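PDB 5OQ3: Cwp19 from Clostridioides difficile, which carries a glycoside hydrolase domain, the part described here, and is probably an S-layer-associated cell-wall hydrolase that may act as an N-acetylmuramoyl-L-alanine amidase. Local coordinates for residues 247-258 and 265-276. Numbering follows the deposited sequence.
Sequences AGIWRNKSSDPT and NESYVGTYADTR
In the TIM barrel of Cwp19, the long connection after strand 241-244 folds back on itself, and Trp250 of residues 247-258 is clasped by the short helices within 265-276. The indole has CG anti to the backbone N (chi1 171°), which sends the ring toward Asp274; there NE1 donates near the ring plane to Asp274 OD1 at 2.9 Å, on the anti side but tilted well out of the carboxylate plane. Arg276 lies over one face, its NH1 3.4 Å from Trp250 CH2, while Tyr268 meets the opposite face in an offset edge-to-face pair, the planes 75° apart. A bend at chi3 of Arg251 lays its guanidinium nearly flat on Tyr268, with CZ 4.1 Å from the ring centroid, an off-centre cation-pi contact. Arg276 also grips Thr258 end-on: NH1 reaches OG1 at 2.7 Å and NH2 the backbone O at 3.1 Å, and NH2 has a second, charged partner in Glu312 of helix 302-313. Nearer the backbones, Glu266 OE2 accepts from Asn252 N at 2.8 Å, so the carboxylate fastens the 252-255 turn to the start of helix 267-270. The helix's first amides complete the join, Ser267 N to Ile249 O at 2.9 Å and Tyr268 N to Trp250 O. A Trp-Tyr pair flanked by two arginines thus ties together a beta-alpha loop of a TIM barrel, at the C-terminal end of its strands.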
loop_
_atom_site.group_PDB
_atom_site.type_symbol
_atom_site.label_atom_id
_atom_site.label_comp_id
_atom_site.label_asym_id
_atom_site.label_seq_id
_atom_site.Cartn_x
_atom_site.Cartn_y
_atom_site.Cartn_z
ATOM N N ALA A 247 -7.639 3.204 3.072
ATOM C CA ALA A 247 -8.390 4.379 2.651
ATOM C C ALA A 247 -8.610 5.328 3.867
ATOM O O ALA A 247 -8.568 4.926 5.040
ATOM C CB ALA A 247 -9.716 3.953 2.069
ATOM N N GLY A 248 -8.864 6.585 3.549
ATOM C CA GLY A 248 -8.837 7.645 4.537
ATOM C C GLY A 248 -10.023 7.768 5.490
ATOM O O GLY A 248 -9.921 8.478 6.504
ATOM N N ILE A 249 -11.134 7.113 5.161
ATOM C CA ILE A 249 -12.293 7.054 6.038
ATOM C C ILE A 249 -12.482 5.580 6.480
ATOM O O ILE A 249 -12.574 4.661 5.653
ATOM C CB ILE A 249 -13.570 7.593 5.363
ATOM C CG1 ILE A 249 -13.437 9.105 5.134
ATOM C CG2 ILE A 249 -14.811 7.278 6.201
ATOM C CD1 ILE A 249 -14.486 9.671 4.214
ATOM N N TRP A 250 -12.553 5.392 7.795
ATOM C CA TRP A 250 -12.820 4.106 8.429
ATOM C C TRP A 250 -14.340 3.870 8.527
ATOM O O TRP A 250 -14.874 2.985 7.831
ATOM C CB TRP A 250 -12.135 4.071 9.789
ATOM C CG TRP A 250 -12.512 2.902 10.622
ATOM C CD1 TRP A 250 -12.124 1.589 10.441
ATOM C CD2 TRP A 250 -13.360 2.912 11.780
ATOM N NE1 TRP A 250 -12.681 0.800 11.427
ATOM C CE2 TRP A 250 -13.470 1.575 12.235
ATOM C CE3 TRP A 250 -14.103 3.902 12.425
ATOM C CZ2 TRP A 250 -14.257 1.218 13.330
ATOM C CZ3 TRP A 250 -14.844 3.534 13.563
ATOM C CH2 TRP A 250 -14.923 2.224 13.972
ATOM N N ARG A 251 -15.020 4.745 9.279
ATOM C CA ARG A 251 -16.493 4.778 9.304
ATOM C C ARG A 251 -16.891 6.249 9.455
ATOM O O ARG A 251 -16.259 6.990 10.207
ATOM C CB ARG A 251 -17.124 4.009 10.479
ATOM C CG ARG A 251 -16.794 2.552 10.499
ATOM C CD ARG A 251 -17.559 1.803 11.565
ATOM N NE ARG A 251 -18.912 1.509 11.144
ATOM C CZ ARG A 251 -19.775 0.789 11.853
ATOM N NH1 ARG A 251 -20.948 0.500 11.333
ATOM N NH2 ARG A 251 -19.480 0.391 13.079
ATOM N N ASN A 252 -17.972 6.642 8.779
ATOM C CA ASN A 252 -18.568 7.924 9.004
ATOM C C ASN A 252 -19.342 7.949 10.349
ATOM O O ASN A 252 -19.867 6.924 10.815
ATOM C CB ASN A 252 -19.514 8.267 7.861
ATOM C CG ASN A 252 -18.843 8.268 6.505
ATOM O OD1 ASN A 252 -17.775 8.859 6.335
ATOM N ND2 ASN A 252 -19.494 7.649 5.509
ATOM N N LYS A 253 -19.428 9.141 10.944
ATOM C CA LYS A 253 -20.168 9.340 12.188
ATOM C C LYS A 253 -21.630 8.914 12.057
ATOM O O LYS A 253 -22.233 8.406 13.010
ATOM C CB LYS A 253 -20.041 10.796 12.656
ATOM C CG LYS A 253 -20.557 11.058 14.060
ATOM C CD LYS A 253 -20.075 12.408 14.587
ATOM C CE LYS A 253 -18.626 12.351 15.051
ATOM N NZ LYS A 253 -18.198 13.649 15.631
ATOM N N SER A 254 -22.186 9.088 10.861
ATOM C CA SER A 254 -23.547 8.644 10.582
ATOM C C SER A 254 -23.751 7.114 10.702
ATOM O O SER A 254 -24.889 6.669 10.869
ATOM C CB SER A 254 -23.969 9.124 9.193
ATOM O OG SER A 254 -23.086 8.653 8.181
ATOM N N SER A 255 -22.677 6.324 10.603
ATOM C CA SER A 255 -22.744 4.853 10.819
ATOM C C SER A 255 -22.263 4.430 12.213
ATOM O O SER A 255 -22.617 3.358 12.681
ATOM C CB SER A 255 -21.856 4.115 9.814
ATOM O OG SER A 255 -22.190 4.461 8.500
ATOM N N ASP A 256 -21.429 5.244 12.837
ATOM C CA ASP A 256 -20.839 4.917 14.125
ATOM C C ASP A 256 -20.514 6.248 14.817
ATOM O O ASP A 256 -19.765 7.020 14.288
ATOM C CB ASP A 256 -19.557 4.125 13.883
ATOM C CG ASP A 256 -18.876 3.696 15.142
ATOM O OD1 ASP A 256 -18.958 4.423 16.141
ATOM O OD2 ASP A 256 -18.251 2.609 15.136
ATOM N N PRO A 257 -21.064 6.500 16.013
ATOM C CA PRO A 257 -20.867 7.832 16.611
ATOM C C PRO A 257 -19.417 8.212 16.925
ATOM O O PRO A 257 -19.131 9.407 17.089
ATOM C CB PRO A 257 -21.759 7.801 17.881
ATOM C CG PRO A 257 -22.002 6.359 18.156
ATOM C CD PRO A 257 -21.948 5.639 16.822
ATOM N N THR A 258 -18.510 7.229 16.941
ATOM C CA THR A 258 -17.087 7.452 17.171
ATOM C C THR A 258 -16.316 7.558 15.863
ATOM O O THR A 258 -15.095 7.631 15.877
ATOM C CB THR A 258 -16.506 6.300 18.011
ATOM O OG1 THR A 258 -16.532 5.102 17.215
ATOM C CG2 THR A 258 -17.334 6.108 19.273
ATOM N N ASN A 265 -17.282 6.872 1.024
ATOM C CA ASN A 265 -16.915 5.468 1.166
ATOM C C ASN A 265 -16.108 5.178 2.419
ATOM O O ASN A 265 -15.172 5.884 2.753
ATOM C CB ASN A 265 -16.217 4.943 -0.100
ATOM C CG ASN A 265 -17.193 4.700 -1.252
ATOM O OD1 ASN A 265 -18.409 4.805 -1.092
ATOM N ND2 ASN A 265 -16.661 4.362 -2.409
ATOM N N GLU A 266 -16.518 4.112 3.094
ATOM C CA GLU A 266 -15.952 3.673 4.343
ATOM C C GLU A 266 -15.186 2.379 4.168
ATOM O O GLU A 266 -15.707 1.417 3.633
ATOM C CB GLU A 266 -17.114 3.415 5.299
ATOM C CG GLU A 266 -17.937 4.640 5.632
ATOM C CD GLU A 266 -19.262 4.297 6.298
ATOM O OE1 GLU A 266 -20.107 3.681 5.633
ATOM O OE2 GLU A 266 -19.457 4.654 7.453
ATOM N N SER A 267 -13.952 2.353 4.669
ATOM C CA SER A 267 -13.131 1.138 4.556
ATOM C C SER A 267 -13.677 -0.052 5.336
ATOM O O SER A 267 -13.540 -1.202 4.881
ATOM C CB SER A 267 -11.685 1.389 4.951
ATOM O OG SER A 267 -11.493 1.435 6.358
ATOM N N TYR A 268 -14.383 0.218 6.435
ATOM C CA TYR A 268 -14.942 -0.824 7.292
ATOM C C TYR A 268 -15.951 -1.712 6.535
ATOM O O TYR A 268 -16.021 -2.899 6.806
ATOM C CB TYR A 268 -15.596 -0.128 8.481
ATOM C CG TYR A 268 -16.234 -0.987 9.515
ATOM C CD1 TYR A 268 -15.493 -1.446 10.599
ATOM C CD2 TYR A 268 -17.584 -1.271 9.480
ATOM C CE1 TYR A 268 -16.088 -2.173 11.610
ATOM C CE2 TYR A 268 -18.156 -2.035 10.460
ATOM C CZ TYR A 268 -17.412 -2.479 11.528
ATOM O OH TYR A 268 -18.027 -3.200 12.523
ATOM N N VAL A 269 -16.742 -1.057 5.677
ATOM C CA VAL A 269 -17.963 -1.559 5.040
ATOM C C VAL A 269 -17.653 -2.011 3.617
ATOM O O VAL A 269 -18.132 -3.055 3.148
ATOM C CB VAL A 269 -19.018 -0.394 4.953
ATOM C CG1 VAL A 269 -20.324 -0.818 4.283
ATOM C CG2 VAL A 269 -19.310 0.164 6.335
ATOM N N GLY A 270 -16.877 -1.197 2.915
ATOM C CA GLY A 270 -16.697 -1.357 1.482
ATOM C C GLY A 270 -15.619 -2.335 1.066
ATOM O O GLY A 270 -15.690 -2.881 -0.016
ATOM N N THR A 271 -14.607 -2.541 1.915
ATOM C CA THR A 271 -13.506 -3.504 1.652
ATOM C C THR A 271 -13.121 -4.359 2.859
ATOM O O THR A 271 -12.223 -5.179 2.771
ATOM C CB THR A 271 -12.249 -2.829 1.032
ATOM O OG1 THR A 271 -11.437 -2.198 2.010
ATOM C CG2 THR A 271 -12.611 -1.764 0.050
ATOM N N TYR A 272 -13.834 -4.201 3.965
ATOM C CA TYR A 272 -13.643 -4.984 5.212
ATOM C C TYR A 272 -12.300 -4.745 5.845
ATOM O O TYR A 272 -11.694 -5.671 6.374
ATOM C CB TYR A 272 -14.019 -6.501 5.050
ATOM C CG TYR A 272 -15.426 -6.636 4.509
ATOM C CD1 TYR A 272 -16.549 -6.443 5.326
ATOM C CD2 TYR A 272 -15.655 -6.915 3.165
ATOM C CE1 TYR A 272 -17.839 -6.525 4.800
ATOM C CE2 TYR A 272 -16.957 -6.989 2.651
ATOM C CZ TYR A 272 -18.037 -6.828 3.462
ATOM O OH TYR A 272 -19.290 -6.870 2.886
ATOM N N ALA A 273 -11.859 -3.498 5.812
ATOM C CA ALA A 273 -10.612 -3.043 6.366
ATOM C C ALA A 273 -10.926 -2.269 7.635
ATOM O O ALA A 273 -11.271 -1.107 7.603
ATOM C CB ALA A 273 -9.870 -2.190 5.354
ATOM N N ASP A 274 -10.820 -2.938 8.748
ATOM C CA ASP A 274 -11.208 -2.453 10.066
ATOM C C ASP A 274 -9.971 -1.847 10.731
ATOM O O ASP A 274 -9.371 -2.425 11.640
ATOM C CB ASP A 274 -11.828 -3.547 10.904
ATOM C CG ASP A 274 -12.445 -3.028 12.188
ATOM O OD1 ASP A 274 -12.279 -1.820 12.521
ATOM O OD2 ASP A 274 -13.098 -3.859 12.862
ATOM N N THR A 275 -9.596 -0.673 10.266
ATOM C CA THR A 275 -8.314 -0.072 10.683
ATOM C C THR A 275 -8.284 0.132 12.185
ATOM O O THR A 275 -7.238 -0.036 12.788
ATOM C CB THR A 275 -8.128 1.255 9.970
ATOM O OG1 THR A 275 -8.435 1.053 8.595
ATOM C CG2 THR A 275 -6.713 1.761 10.160
ATOM N N ARG A 276 -9.413 0.488 12.783
ATOM C CA ARG A 276 -9.426 0.648 14.240
ATOM C C ARG A 276 -9.024 -0.625 14.939
ATOM O O ARG A 276 -8.286 -0.572 15.921
ATOM C CB ARG A 276 -10.791 1.147 14.702
ATOM C CG ARG A 276 -10.888 1.162 16.214
ATOM C CD ARG A 276 -12.200 1.748 16.716
ATOM N NE ARG A 276 -12.234 3.174 16.465
ATOM C CZ ARG A 276 -13.295 3.943 16.668
ATOM N NH1 ARG A 276 -14.426 3.422 17.130
ATOM N NH2 ARG A 276 -13.237 5.239 16.448
HETATM O O HOH W 1 -9.500 3.231 7.186
HETATM O O HOH W 2 -12.649 5.163 2.879
HETATM O O HOH W 3 -22.096 6.200 5.547
#